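Local coordinates for protein bifunctional pinoresinol-lariciresinol reductase 1 (Thuja plicata, PDB 1QYD) that reduces pinoresinol to lariciresinol and (-)-lariciresinol to (+)-secoisolariciresinol, taking the 4R-hydride of NADPH, in plant lignan biosynthesis, at residues Lys216-Arg221 with Lys295-Val300; Phe284-Gly287 with Ile291-Thr294; Ile233-Arg238 with Ser307-Tyr312; Gly166-Leu171 with Met176-Lys181. All coordinates share one frame; numbering follows the deposited sequence.

Contact 1: residues Lys216-Arg221 with Lys295-Val300; sequences KTMYIR and KLYPEV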
loop_
_atom_site.group_PDB
_atom_site.type_symbol
_atom_site.label_atom_id
_atom_site.label_comp_id
_atom_site.label_asym_id
_atom_site.label_seq_id
_atom_site.Cartn_x
_atom_site.Cartn_y
_atom_site.Cartn_z
ATOM N N LYS A 216 -4.888 -26.746 -7.227
ATOM C CA LYS A 216 -6.303 -26.444 -7.175
ATOM C C LYS A 216 -6.677 -25.465 -6.055
ATOM O O LYS A 216 -5.997 -25.364 -5.020
ATOM C CB LYS A 216 -7.063 -27.744 -6.982
ATOM C CG LYS A 216 -7.234 -28.648 -8.195
ATOM C CD LYS A 216 -8.238 -29.736 -7.826
ATOM C CE LYS A 216 -8.774 -30.558 -9.001
ATOM N NZ LYS A 216 -9.622 -31.668 -8.588
ATOM N N THR A 217 -7.790 -24.722 -6.279
ATOM C CA THR A 217 -8.350 -23.804 -5.273
ATOM C C THR A 217 -9.292 -24.630 -4.404
ATOM O O THR A 217 -10.069 -25.431 -4.924
ATOM C CB THR A 217 -9.134 -22.620 -5.917
ATOM O OG1 THR A 217 -8.217 -21.923 -6.786
ATOM C CG2 THR A 217 -9.662 -21.632 -4.883
ATOM N N MET A 218 -9.191 -24.510 -3.070
ATOM C CA MET A 218 -10.018 -25.282 -2.161
ATOM C C MET A 218 -11.035 -24.368 -1.544
ATOM O O MET A 218 -10.683 -23.528 -0.723
ATOM C CB MET A 218 -9.189 -25.910 -1.044
ATOM C CG MET A 218 -10.099 -26.807 -0.238
ATOM S SD MET A 218 -9.411 -27.218 1.368
ATOM C CE MET A 218 -9.528 -28.933 1.102
ATOM N N TYR A 219 -12.287 -24.508 -1.967
ATOM C CA TYR A 219 -13.407 -23.739 -1.433
ATOM C C TYR A 219 -14.008 -24.469 -0.233
ATOM O O TYR A 219 -14.111 -25.693 -0.217
ATOM C CB TYR A 219 -14.491 -23.564 -2.496
ATOM C CG TYR A 219 -14.106 -22.754 -3.734
ATOM C CD1 TYR A 219 -13.882 -21.385 -3.631
ATOM C CD2 TYR A 219 -13.983 -23.367 -4.983
ATOM C CE1 TYR A 219 -13.541 -20.643 -4.769
ATOM C CE2 TYR A 219 -13.643 -22.632 -6.117
ATOM C CZ TYR A 219 -13.425 -21.273 -6.006
ATOM O OH TYR A 219 -13.099 -20.530 -7.124
ATOM N N ILE A 220 -14.339 -23.783 0.857
ATOM C CA ILE A 220 -15.064 -24.435 1.936
ATOM C C ILE A 220 -16.430 -23.789 1.711
ATOM O O ILE A 220 -16.596 -22.553 1.698
ATOM C CB ILE A 220 -14.495 -24.070 3.307
ATOM C CG1 ILE A 220 -12.979 -24.214 3.401
ATOM C CG2 ILE A 220 -15.145 -25.041 4.275
ATOM C CD1 ILE A 220 -12.345 -24.147 4.802
ATOM N N ARG A 221 -17.375 -24.692 1.381
ATOM C CA ARG A 221 -18.748 -24.311 1.046
ATOM C C ARG A 221 -19.721 -25.170 1.805
ATOM O O ARG A 221 -20.483 -25.878 1.144
ATOM C CB ARG A 221 -19.016 -24.481 -0.472
ATOM C CG ARG A 221 -18.728 -23.235 -1.260
ATOM C CD ARG A 221 -19.077 -23.365 -2.716
ATOM N NE ARG A 221 -18.872 -22.054 -3.324
ATOM C CZ ARG A 221 -19.016 -21.810 -4.633
ATOM N NH1 ARG A 221 -19.359 -22.739 -5.534
ATOM N NH2 ARG A 221 -18.847 -20.565 -5.040
ATOM N N LYS A 295 -16.728 -31.831 0.703
ATOM C CA LYS A 295 -16.900 -33.028 -0.121
ATOM C C LYS A 295 -15.754 -34.013 0.122
ATOM O O LYS A 295 -15.975 -35.186 0.443
ATOM C CB LYS A 295 -16.904 -32.691 -1.625
ATOM C CG LYS A 295 -18.198 -32.297 -2.341
ATOM C CD LYS A 295 -17.855 -31.860 -3.777
ATOM C CE LYS A 295 -19.120 -31.416 -4.537
ATOM N NZ LYS A 295 -18.882 -30.984 -5.912
ATOM N N LEU A 296 -14.518 -33.500 -0.021
ATOM C CA LEU A 296 -13.265 -34.231 0.179
ATOM C C LEU A 296 -13.101 -34.856 1.553
ATOM O O LEU A 296 -12.707 -36.021 1.692
ATOM C CB LEU A 296 -12.077 -33.318 -0.019
ATOM C CG LEU A 296 -11.703 -32.795 -1.375
ATOM C CD1 LEU A 296 -11.006 -31.451 -1.215
ATOM C CD2 LEU A 296 -10.868 -33.839 -2.079
ATOM N N TYR A 297 -13.401 -34.072 2.595
ATOM C CA TYR A 297 -13.209 -34.592 3.927
ATOM C C TYR A 297 -14.584 -34.666 4.547
ATOM O O TYR A 297 -14.982 -33.787 5.315
ATOM C CB TYR A 297 -12.250 -33.656 4.690
ATOM C CG TYR A 297 -11.041 -33.348 3.840
ATOM C CD1 TYR A 297 -10.148 -34.350 3.443
ATOM C CD2 TYR A 297 -10.911 -32.065 3.332
ATOM C CE1 TYR A 297 -9.139 -34.055 2.516
ATOM C CE2 TYR A 297 -9.908 -31.775 2.412
ATOM C CZ TYR A 297 -9.026 -32.759 2.002
ATOM O OH TYR A 297 -8.034 -32.430 1.094
ATOM N N PRO A 298 -15.370 -35.692 4.192
ATOM C CA PRO A 298 -16.741 -35.850 4.640
ATOM C C PRO A 298 -16.791 -36.149 6.137
ATOM O O PRO A 298 -17.680 -35.699 6.857
ATOM C CB PRO A 298 -17.243 -36.943 3.732
ATOM C CG PRO A 298 -16.065 -37.876 3.632
ATOM C CD PRO A 298 -14.985 -36.847 3.397
ATOM N N GLU A 299 -15.766 -36.858 6.613
ATOM C CA GLU A 299 -15.555 -37.197 8.009
ATOM C C GLU A 299 -15.408 -36.006 8.950
ATOM O O GLU A 299 -15.823 -36.060 10.114
ATOM C CB GLU A 299 -14.332 -38.090 8.050
ATOM C CG GLU A 299 -13.175 -37.767 7.063
ATOM C CD GLU A 299 -12.211 -36.665 7.460
ATOM O OE1 GLU A 299 -11.498 -36.161 6.595
ATOM O OE2 GLU A 299 -12.165 -36.328 8.637
ATOM N N VAL A 300 -14.842 -34.907 8.440
ATOM C CA VAL A 300 -14.709 -33.716 9.232
ATOM C C VAL A 300 -16.105 -33.206 9.522
ATOM O O VAL A 300 -17.055 -33.333 8.747
ATOM C CB VAL A 300 -13.931 -32.629 8.497
ATOM C CG1 VAL A 300 -13.639 -31.438 9.398
ATOM C CG2 VAL A 300 -12.595 -33.164 8.088
#

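Contact 2: residues Phe284-Gly287 with Ile291-Thr294; sequences FEIG and IEAT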
loop_
_atom_site.group_PDB
_atom_site.type_symbol
_atom_site.label_atom_id
_atom_site.label_comp_id
_atom_site.label_asym_id
_atom_site.label_seq_id
_atom_site.Cartn_x
_atom_site.Cartn_y
_atom_site.Cartn_z
ATOM N N PHE A 284 -21.004 -18.465 -8.254
ATOM C CA PHE A 284 -20.204 -19.072 -9.313
ATOM C C PHE A 284 -19.951 -20.551 -9.094
ATOM O O PHE A 284 -20.067 -21.157 -8.026
ATOM C CB PHE A 284 -18.832 -18.347 -9.466
ATOM C CG PHE A 284 -18.025 -18.369 -8.185
ATOM C CD1 PHE A 284 -18.137 -17.302 -7.309
ATOM C CD2 PHE A 284 -17.254 -19.482 -7.862
ATOM C CE1 PHE A 284 -17.478 -17.358 -6.086
ATOM C CE2 PHE A 284 -16.601 -19.531 -6.647
ATOM C CZ PHE A 284 -16.709 -18.473 -5.749
ATOM N N GLU A 285 -19.448 -21.020 -10.222
ATOM C CA GLU A 285 -19.086 -22.386 -10.486
ATOM C C GLU A 285 -17.887 -22.847 -9.730
ATOM O O GLU A 285 -17.049 -22.022 -9.369
ATOM C CB GLU A 285 -18.829 -22.535 -11.990
ATOM C CG GLU A 285 -18.237 -21.318 -12.755
ATOM C CD GLU A 285 -16.838 -20.829 -12.381
ATOM O OE1 GLU A 285 -16.570 -19.628 -12.495
ATOM O OE2 GLU A 285 -16.005 -21.653 -11.995
ATOM N N ILE A 286 -17.773 -24.138 -9.450
ATOM C CA ILE A 286 -16.493 -24.557 -8.926
ATOM C C ILE A 286 -15.835 -25.055 -10.192
ATOM O O ILE A 286 -15.013 -24.307 -10.739
ATOM C CB ILE A 286 -16.639 -25.656 -7.804
ATOM C CG1 ILE A 286 -16.990 -24.881 -6.545
ATOM C CG2 ILE A 286 -15.365 -26.471 -7.512
ATOM C CD1 ILE A 286 -17.161 -25.698 -5.273
ATOM N N GLY A 287 -16.240 -26.238 -10.703
ATOM C CA GLY A 287 -15.645 -26.858 -11.885
ATOM C C GLY A 287 -14.123 -26.997 -11.805
ATOM O O GLY A 287 -13.547 -26.975 -10.722
ATOM N N ILE A 291 -11.637 -27.441 -5.950
ATOM C CA ILE A 291 -12.383 -28.444 -5.187
ATOM C C ILE A 291 -13.198 -27.808 -4.045
ATOM O O ILE A 291 -13.164 -26.593 -3.844
ATOM C CB ILE A 291 -11.520 -29.572 -4.480
ATOM C CG1 ILE A 291 -10.374 -29.024 -3.662
ATOM C CG2 ILE A 291 -11.096 -30.543 -5.521
ATOM C CD1 ILE A 291 -9.184 -28.397 -4.358
ATOM N N GLU A 292 -13.974 -28.621 -3.304
ATOM C CA GLU A 292 -14.724 -28.189 -2.132
ATOM C C GLU A 292 -14.175 -28.947 -0.914
ATOM O O GLU A 292 -14.090 -30.178 -0.919
ATOM C CB GLU A 292 -16.205 -28.507 -2.324
ATOM C CG GLU A 292 -17.213 -27.773 -1.428
ATOM C CD GLU A 292 -17.369 -28.203 0.031
ATOM O OE1 GLU A 292 -16.828 -27.536 0.919
ATOM O OE2 GLU A 292 -18.060 -29.190 0.269
ATOM N N ALA A 293 -13.844 -28.242 0.171
ATOM C CA ALA A 293 -13.265 -28.842 1.348
ATOM C C ALA A 293 -14.077 -29.881 2.069
ATOM O O ALA A 293 -13.518 -30.849 2.568
ATOM C CB ALA A 293 -12.934 -27.768 2.332
ATOM N N THR A 294 -15.401 -29.704 2.075
ATOM C CA THR A 294 -16.336 -30.584 2.787
ATOM C C THR A 294 -16.691 -31.855 2.046
ATOM O O THR A 294 -16.922 -32.869 2.703
ATOM C CB THR A 294 -17.589 -29.788 3.111
ATOM O OG1 THR A 294 -17.077 -28.658 3.804
ATOM C CG2 THR A 294 -18.653 -30.521 3.906
#

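Contact 3: residues Ile233-Arg238 with Ser307-Tyr312; sequences IQIWER and SYLERY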
loop_
_atom_site.group_PDB
_atom_site.type_symbol
_atom_site.label_atom_id
_atom_site.label_comp_id
_atom_site.label_asym_id
_atom_site.label_seq_id
_atom_site.Cartn_x
_atom_site.Cartn_y
_atom_site.Cartn_z
ATOM N N ILE A 233 -29.692 -13.893 10.653
ATOM C CA ILE A 233 -30.407 -13.065 11.595
ATOM C C ILE A 233 -31.482 -13.934 12.165
ATOM O O ILE A 233 -31.730 -13.832 13.355
ATOM C CB ILE A 233 -31.075 -11.877 10.959
ATOM C CG1 ILE A 233 -30.052 -11.013 10.236
ATOM C CG2 ILE A 233 -31.764 -11.094 12.058
ATOM C CD1 ILE A 233 -30.423 -9.616 9.684
ATOM N N GLN A 234 -32.061 -14.816 11.346
ATOM C CA GLN A 234 -33.129 -15.706 11.770
ATOM C C GLN A 234 -32.789 -16.835 12.712
ATOM O O GLN A 234 -33.684 -17.279 13.446
ATOM C CB GLN A 234 -33.795 -16.310 10.579
ATOM C CG GLN A 234 -34.845 -15.371 10.020
ATOM C CD GLN A 234 -35.487 -15.926 8.764
ATOM O OE1 GLN A 234 -35.757 -15.186 7.817
ATOM N NE2 GLN A 234 -35.732 -17.239 8.713
ATOM N N ILE A 235 -31.532 -17.301 12.690
ATOM C CA ILE A 235 -31.040 -18.277 13.657
ATOM C C ILE A 235 -30.850 -17.548 14.984
ATOM O O ILE A 235 -31.021 -18.158 16.037
ATOM C CB ILE A 235 -29.705 -18.870 13.145
ATOM C CG1 ILE A 235 -29.959 -19.686 11.870
ATOM C CG2 ILE A 235 -29.066 -19.738 14.230
ATOM C CD1 ILE A 235 -28.744 -19.992 10.966
ATOM N N TRP A 236 -30.504 -16.243 14.968
ATOM C CA TRP A 236 -30.364 -15.485 16.206
ATOM C C TRP A 236 -31.742 -15.316 16.811
ATOM O O TRP A 236 -31.958 -15.605 17.988
ATOM C CB TRP A 236 -29.785 -14.055 16.039
ATOM C CG TRP A 236 -29.342 -13.479 17.409
ATOM C CD1 TRP A 236 -28.667 -14.267 18.314
ATOM C CD2 TRP A 236 -29.543 -12.222 17.915
ATOM N NE1 TRP A 236 -28.445 -13.538 19.371
ATOM C CE2 TRP A 236 -28.947 -12.321 19.174
ATOM C CE3 TRP A 236 -30.127 -11.023 17.539
ATOM C CZ2 TRP A 236 -28.914 -11.253 20.075
ATOM C CZ3 TRP A 236 -30.103 -9.945 18.438
ATOM C CH2 TRP A 236 -29.506 -10.043 19.696
ATOM N N GLU A 237 -32.684 -14.884 15.965
ATOM C CA GLU A 237 -34.057 -14.694 16.366
ATOM C C GLU A 237 -34.541 -15.969 16.995
ATOM O O GLU A 237 -34.863 -15.931 18.185
ATOM C CB GLU A 237 -34.903 -14.332 15.162
ATOM C CG GLU A 237 -34.853 -12.833 14.997
ATOM C CD GLU A 237 -35.379 -12.235 13.712
ATOM O OE1 GLU A 237 -35.087 -11.065 13.531
ATOM O OE2 GLU A 237 -36.049 -12.888 12.901
ATOM N N ARG A 238 -34.415 -17.091 16.273
ATOM C CA ARG A 238 -34.833 -18.384 16.805
ATOM C C ARG A 238 -34.149 -18.744 18.130
ATOM O O ARG A 238 -34.737 -19.460 18.948
ATOM C CB ARG A 238 -34.550 -19.477 15.768
ATOM C CG ARG A 238 -35.004 -20.865 16.195
ATOM C CD ARG A 238 -34.320 -22.024 15.452
ATOM N NE ARG A 238 -32.983 -22.390 15.961
ATOM C CZ ARG A 238 -32.764 -23.115 17.090
ATOM N NH1 ARG A 238 -33.766 -23.566 17.880
ATOM N NH2 ARG A 238 -31.507 -23.443 17.414
ATOM N N SER A 307 -25.303 -23.971 15.857
ATOM C CA SER A 307 -24.398 -24.358 16.916
ATOM C C SER A 307 -23.314 -23.323 17.243
ATOM O O SER A 307 -22.892 -23.215 18.399
ATOM C CB SER A 307 -23.850 -25.696 16.487
ATOM O OG SER A 307 -24.968 -26.557 16.256
ATOM N N TYR A 308 -22.877 -22.530 16.258
ATOM C CA TYR A 308 -21.962 -21.418 16.483
ATOM C C TYR A 308 -22.685 -20.274 17.201
ATOM O O TYR A 308 -22.157 -19.732 18.175
ATOM C CB TYR A 308 -21.405 -20.902 15.163
ATOM C CG TYR A 308 -20.219 -19.952 15.335
ATOM C CD1 TYR A 308 -18.941 -20.485 15.353
ATOM C CD2 TYR A 308 -20.379 -18.568 15.489
ATOM C CE1 TYR A 308 -17.830 -19.675 15.527
ATOM C CE2 TYR A 308 -19.256 -17.741 15.660
ATOM C CZ TYR A 308 -17.985 -18.313 15.678
ATOM O OH TYR A 308 -16.851 -17.540 15.847
ATOM N N LEU A 309 -23.896 -19.862 16.769
ATOM C CA LEU A 309 -24.642 -18.829 17.481
ATOM C C LEU A 309 -25.186 -19.296 18.845
ATOM O O LEU A 309 -25.320 -18.486 19.761
ATOM C CB LEU A 309 -25.750 -18.303 16.526
ATOM C CG LEU A 309 -25.230 -17.323 15.440
ATOM C CD1 LEU A 309 -26.228 -17.194 14.325
ATOM C CD2 LEU A 309 -25.059 -15.921 16.005
ATOM N N GLU A 310 -25.345 -20.614 19.048
ATOM C CA GLU A 310 -25.792 -21.268 20.283
ATOM C C GLU A 310 -24.771 -21.109 21.415
ATOM O O GLU A 310 -24.720 -21.898 22.362
ATOM C CB GLU A 310 -26.054 -22.766 19.950
ATOM C CG GLU A 310 -26.735 -23.782 20.887
ATOM C CD GLU A 310 -27.098 -25.140 20.232
ATOM O OE1 GLU A 310 -28.256 -25.311 19.839
ATOM O OE2 GLU A 310 -26.249 -26.038 20.114
ATOM N N ARG A 311 -23.937 -20.077 21.322
ATOM C CA ARG A 311 -22.971 -19.739 22.346
ATOM C C ARG A 311 -22.758 -18.243 22.358
ATOM O O ARG A 311 -22.089 -17.721 23.237
ATOM C CB ARG A 311 -21.583 -20.370 22.127
ATOM C CG ARG A 311 -20.813 -19.947 20.873
ATOM C CD ARG A 311 -19.338 -20.399 20.920
ATOM N NE ARG A 311 -18.740 -20.602 19.594
ATOM C CZ ARG A 311 -18.607 -21.840 19.112
ATOM N NH1 ARG A 311 -19.001 -22.914 19.798
ATOM N NH2 ARG A 311 -18.074 -22.023 17.918
ATOM N N TYR A 312 -23.236 -17.530 21.351
ATOM C CA TYR A 312 -23.134 -16.093 21.376
ATOM C C TYR A 312 -24.220 -15.549 22.295
ATOM O O TYR A 312 -24.207 -14.372 22.677
ATOM C CB TYR A 312 -23.296 -15.579 19.975
ATOM C CG TYR A 312 -22.036 -14.924 19.455
ATOM C CD1 TYR A 312 -21.706 -13.651 19.890
ATOM C CD2 TYR A 312 -21.246 -15.579 18.514
ATOM C CE1 TYR A 312 -20.581 -13.011 19.372
ATOM C CE2 TYR A 312 -20.108 -14.953 17.994
ATOM C CZ TYR A 312 -19.780 -13.663 18.422
ATOM O OH TYR A 312 -18.672 -13.007 17.881
#

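Contact 4: residues Gly166-Leu171 with Met176-Lys181; sequences GSLAQL and MPPRDK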
loop_
_atom_site.group_PDB
_atom_site.type_symbol
_atom_site.label_atom_id
_atom_site.label_comp_id
_atom_site.label_asym_id
_atom_site.label_seq_id
_atom_site.Cartn_x
_atom_site.Cartn_y
_atom_site.Cartn_z
ATOM N N GLY A 166 -21.192 -12.948 14.321
ATOM C CA GLY A 166 -21.008 -12.389 15.644
ATOM C C GLY A 166 -21.719 -11.072 15.626
ATOM O O GLY A 166 -22.728 -10.911 16.284
ATOM N N SER A 167 -21.213 -10.218 14.742
ATOM C CA SER A 167 -21.765 -8.916 14.455
ATOM C C SER A 167 -23.143 -8.936 13.785
ATOM O O SER A 167 -23.865 -7.941 13.885
ATOM C CB SER A 167 -20.801 -8.181 13.560
ATOM O OG SER A 167 -20.532 -9.042 12.454
ATOM N N LEU A 168 -23.480 -10.069 13.125
ATOM C CA LEU A 168 -24.634 -10.311 12.237
ATOM C C LEU A 168 -24.500 -9.533 10.916
ATOM O O LEU A 168 -25.398 -9.496 10.079
ATOM C CB LEU A 168 -25.953 -9.947 12.954
ATOM C CG LEU A 168 -27.028 -11.018 13.172
ATOM C CD1 LEU A 168 -26.432 -12.354 13.491
ATOM C CD2 LEU A 168 -27.924 -10.574 14.322
ATOM N N ALA A 169 -23.260 -9.031 10.741
ATOM C CA ALA A 169 -22.659 -8.263 9.661
ATOM C C ALA A 169 -22.852 -6.744 9.709
ATOM O O ALA A 169 -22.909 -6.046 8.685
ATOM C CB ALA A 169 -23.172 -8.814 8.335
ATOM N N GLN A 170 -22.850 -6.182 10.932
ATOM C CA GLN A 170 -23.149 -4.770 11.070
ATOM C C GLN A 170 -22.011 -3.787 11.068
ATOM O O GLN A 170 -20.962 -3.932 11.700
ATOM C CB GLN A 170 -23.978 -4.577 12.314
ATOM C CG GLN A 170 -25.421 -4.357 11.833
ATOM C CD GLN A 170 -26.381 -5.525 11.967
ATOM O OE1 GLN A 170 -26.980 -6.026 11.023
ATOM N NE2 GLN A 170 -26.601 -5.967 13.184
ATOM N N LEU A 171 -22.345 -2.751 10.302
ATOM C CA LEU A 171 -21.522 -1.600 9.947
ATOM C C LEU A 171 -20.844 -0.874 11.083
ATOM O O LEU A 171 -20.165 0.130 10.826
ATOM C CB LEU A 171 -22.341 -0.505 9.195
ATOM C CG LEU A 171 -23.123 -0.666 7.885
ATOM C CD1 LEU A 171 -23.597 0.685 7.407
ATOM C CD2 LEU A 171 -22.240 -1.240 6.811
ATOM N N MET A 176 -20.667 -8.629 18.486
ATOM C CA MET A 176 -21.790 -9.231 19.171
ATOM C C MET A 176 -23.068 -9.021 18.383
ATOM O O MET A 176 -23.178 -8.018 17.673
ATOM C CB MET A 176 -21.925 -8.616 20.534
ATOM C CG MET A 176 -20.922 -9.229 21.491
ATOM S SD MET A 176 -21.193 -10.964 21.916
ATOM C CE MET A 176 -21.157 -10.737 23.676
ATOM N N PRO A 177 -24.049 -9.935 18.399
ATOM C CA PRO A 177 -25.316 -9.759 17.708
ATOM C C PRO A 177 -26.099 -8.713 18.484
ATOM O O PRO A 177 -26.162 -8.794 19.714
ATOM C CB PRO A 177 -25.923 -11.138 17.723
ATOM C CG PRO A 177 -24.868 -12.092 18.253
ATOM C CD PRO A 177 -24.081 -11.176 19.169
ATOM N N PRO A 178 -26.627 -7.668 17.848
ATOM C CA PRO A 178 -27.275 -6.566 18.546
ATOM C C PRO A 178 -28.756 -6.707 18.849
ATOM O O PRO A 178 -29.510 -7.235 18.036
ATOM C CB PRO A 178 -26.960 -5.370 17.670
ATOM C CG PRO A 178 -27.031 -5.955 16.289
ATOM C CD PRO A 178 -26.294 -7.271 16.484
ATOM N N ARG A 179 -29.165 -6.241 20.036
ATOM C CA ARG A 179 -30.576 -6.141 20.385
ATOM C C ARG A 179 -31.179 -4.894 19.704
ATOM O O ARG A 179 -30.477 -3.917 19.374
ATOM C CB ARG A 179 -30.728 -6.044 21.911
ATOM C CG ARG A 179 -32.198 -6.211 22.341
ATOM C CD ARG A 179 -32.431 -6.331 23.840
ATOM N NE ARG A 179 -32.001 -7.622 24.346
ATOM C CZ ARG A 179 -31.442 -7.745 25.551
ATOM N NH1 ARG A 179 -31.256 -6.685 26.338
ATOM N NH2 ARG A 179 -31.063 -8.948 25.978
ATOM N N ASP A 180 -32.512 -4.998 19.493
ATOM C CA ASP A 180 -33.424 -4.046 18.838
ATOM C C ASP A 180 -33.284 -4.032 17.320
ATOM O O ASP A 180 -34.144 -4.623 16.677
ATOM C CB ASP A 180 -33.247 -2.564 19.316
ATOM C CG ASP A 180 -33.626 -2.207 20.755
ATOM O OD1 ASP A 180 -34.422 -1.285 20.949
ATOM O OD2 ASP A 180 -33.103 -2.832 21.681
ATOM N N LYS A 181 -32.251 -3.425 16.702
ATOM C CA LYS A 181 -32.110 -3.318 15.248
ATOM C C LYS A 181 -31.126 -4.276 14.619
ATOM O O LYS A 181 -30.351 -4.949 15.300
ATOM C CB LYS A 181 -31.612 -1.968 14.799
ATOM C CG LYS A 181 -32.414 -0.751 15.155
ATOM C CD LYS A 181 -31.393 0.352 15.422
ATOM C CE LYS A 181 -30.715 0.130 16.777
ATOM N NZ LYS A 181 -29.771 1.205 17.002
#

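Contact 1: residues Lys216-Arg221 with Lys295-Val300
M218 and L296 bring the two backbones closest, with their CA atoms 9.8 Å apart, a spacing bridged by side chains alone. Strand 217-219 is the central member of a small parallel sheet, flanked by 154-156 and 290-292, in a chain of the NmrA-type, Rossmann-related family. The short helix 293-296 follows directly on the edge strand 290-292; L296 at its end and Y297, the residue after it, turn toward the middle strand. M218 carries the first segment's whole share of the contact. Its CG is anti to the backbone N (chi1 -174°) and its chain stays extended through chi2 before bending at chi3, which takes the methyl CE out between L296, in the last turn of the helix, and Y297 just beyond it. As modelled the methyl lies at the edge of the Y297 ring, but so close to CE2 that its exact place is doubtful. One face of the same ring is covered from within its own segment by L296 CB, which lies 3.5 Å above the plane and over the ring centre. Y297 is also the residue at which the chain leaves helical geometry, and beyond it V300 packs on T202, Y203 and K206 of helix 197-207 while E299 forms a salt bridge with K206. M218 in turn touches S207, so the strand and the loop after the short helix both reach the same neighbouring helix. On the leucine side the contact is apolar, methyl to methyl: M218 CE rests 3.7 Å from L296 CD1.

Contact 2: residues Phe284-Gly287 with Ile291-Thr294
E292 OE1 is the polar focus of this corner, receiving two hydrogen bonds from T294 and a third from the backbone N of R221. The T294 N bond is short and nearly straight, 2.8 Å to E292 OE1 with an angle of 165°, although it comes from above the carboxylate plane. T294 OG1 uses the syn lone pair of E292 OE1 instead, at 3.1 Å. E292 thus acts as N-cap of helix 293-296, and a weak bond from K295 N engages its other oxygen. The CG of E292 lies anti to the backbone N (chi1 -162°), and a bend at chi2 folds the carboxylate back over the start of the helix. This leaves the CB of E292 to meet the other segment, where I286 CD1 lies 4.2 Å from it. The second branch of I286 works nearer the backbone: CG2 is 4.2 Å from I291 N, on the strand residue whose CA lies nearest to its own. I286 also packs on Y219 and R221, so it covers the edge strand 290-292 and reaches toward its neighbour 217-219. Between the two segments the chain doubles back in a tight loop entered through G287, whose phi is positive. Chemically the contact divides into an aliphatic touch at CB and a clustered set of N-H and hydroxyl donors at the carboxylate, which, with the helix start, would probably favour the charged form of E292.

Contact 3: residues Ile233-Arg238 with Ser307-Tyr312
L309, in the last turn of helix 305-309, makes the main contact with helix 229-241. Its CD1 methyl lies 3.8 Å from I235 CG2 and also borders I235 CB, the two side chains crossing at about a right angle. The CG of L309 stands beside its backbone N, anti to the carbonyl carbon (chi1 -77°), which sets CD1 against the other helix, 4.4 Å from W236 N. E310, the first residue past the helix, extends toward R238, whose chain turns at chi3 to bring the guanidinium nearer. E310 OE1 comes to its edge, near its plane, but R238 NH2 remains 4.5 Å away, too far for a salt bridge. R238 NE also has a long, weak ion pair with D306. Y312 N returns to L309 O at 2.8 Å, curling the tail back, and the Y312 hydroxyl binds M175 O. The tail continues to V313, which packs on W236. Helix 305-309 therefore lies against one side of helix 229-241, with L309 also touching V232 and L239 and I235 touching M305 and D306, while Y308 OH bonds to E197 at the start of helix 197-207.

Contact 4: residues Gly166-Leu171 with Met176-Lys181
L168 crosses P177 at about a right angle, with L168 CD2 4.0 Å from P177 CB, and the same methyl lies 4.3 Å from P178 CD. P178 CD is also 3.6 Å from the carbonyl S167 O. Q170, bent at chi2, crosses P178 obliquely and sets NE2 against P178 CG, at a tight 3.1 Å. At the start of the pairing the backbones come together, S167 CA lying 3.6 Å from M176 O. The approach of G166 O to M176 C is a clash in the model and carries no weight. One step outward, S167 shapes the first segment: its OG accepts from A169 N at 3.2 Å with an angle of 150°, forming an ST turn, while the same hydroxyl is bonded to Y163 O. L168 and A169 both have positive phi, a sharp turn of the backbone; the CB of L168 points toward the prolines. Beyond these, V232 and W236 of helix 229-241 pack on L168, W236 on P177 as well, and Y312 touches M176 and P177. Q170 OE1 is weakly bonded to L183 N. The whole is a largely irregular connection between helix 161-164 and strand 181-182, with an ST turn at S167, whose side chain lies about 10 Å from that of H271, the inferred substrate-binding residue.

Overall arrangement
From the N terminus, contact 4 comes first, closing a short loop between helix 161-164 and strand 181-182 before any other contact opens. Contact 1 opens next at strand 217-219, and contact 3 opens at helix 229-241 before contact 1 is complete, so these two cross. Contact 2 forms within the span of both, as a local return at strand 290-292; it joins contact 1 through the neighbouring strands 217-219 and 290-292. Y312 of the tail and W236 of helix 229-241 both reach contact 4, the centres of contacts 3 and 4 being about 11 Å apart. Contacts 1 and 2 thus tie the small sheet to the short helix after it, contacts 3 and 4 the tail, helix 229-241 and the 166-181 loop.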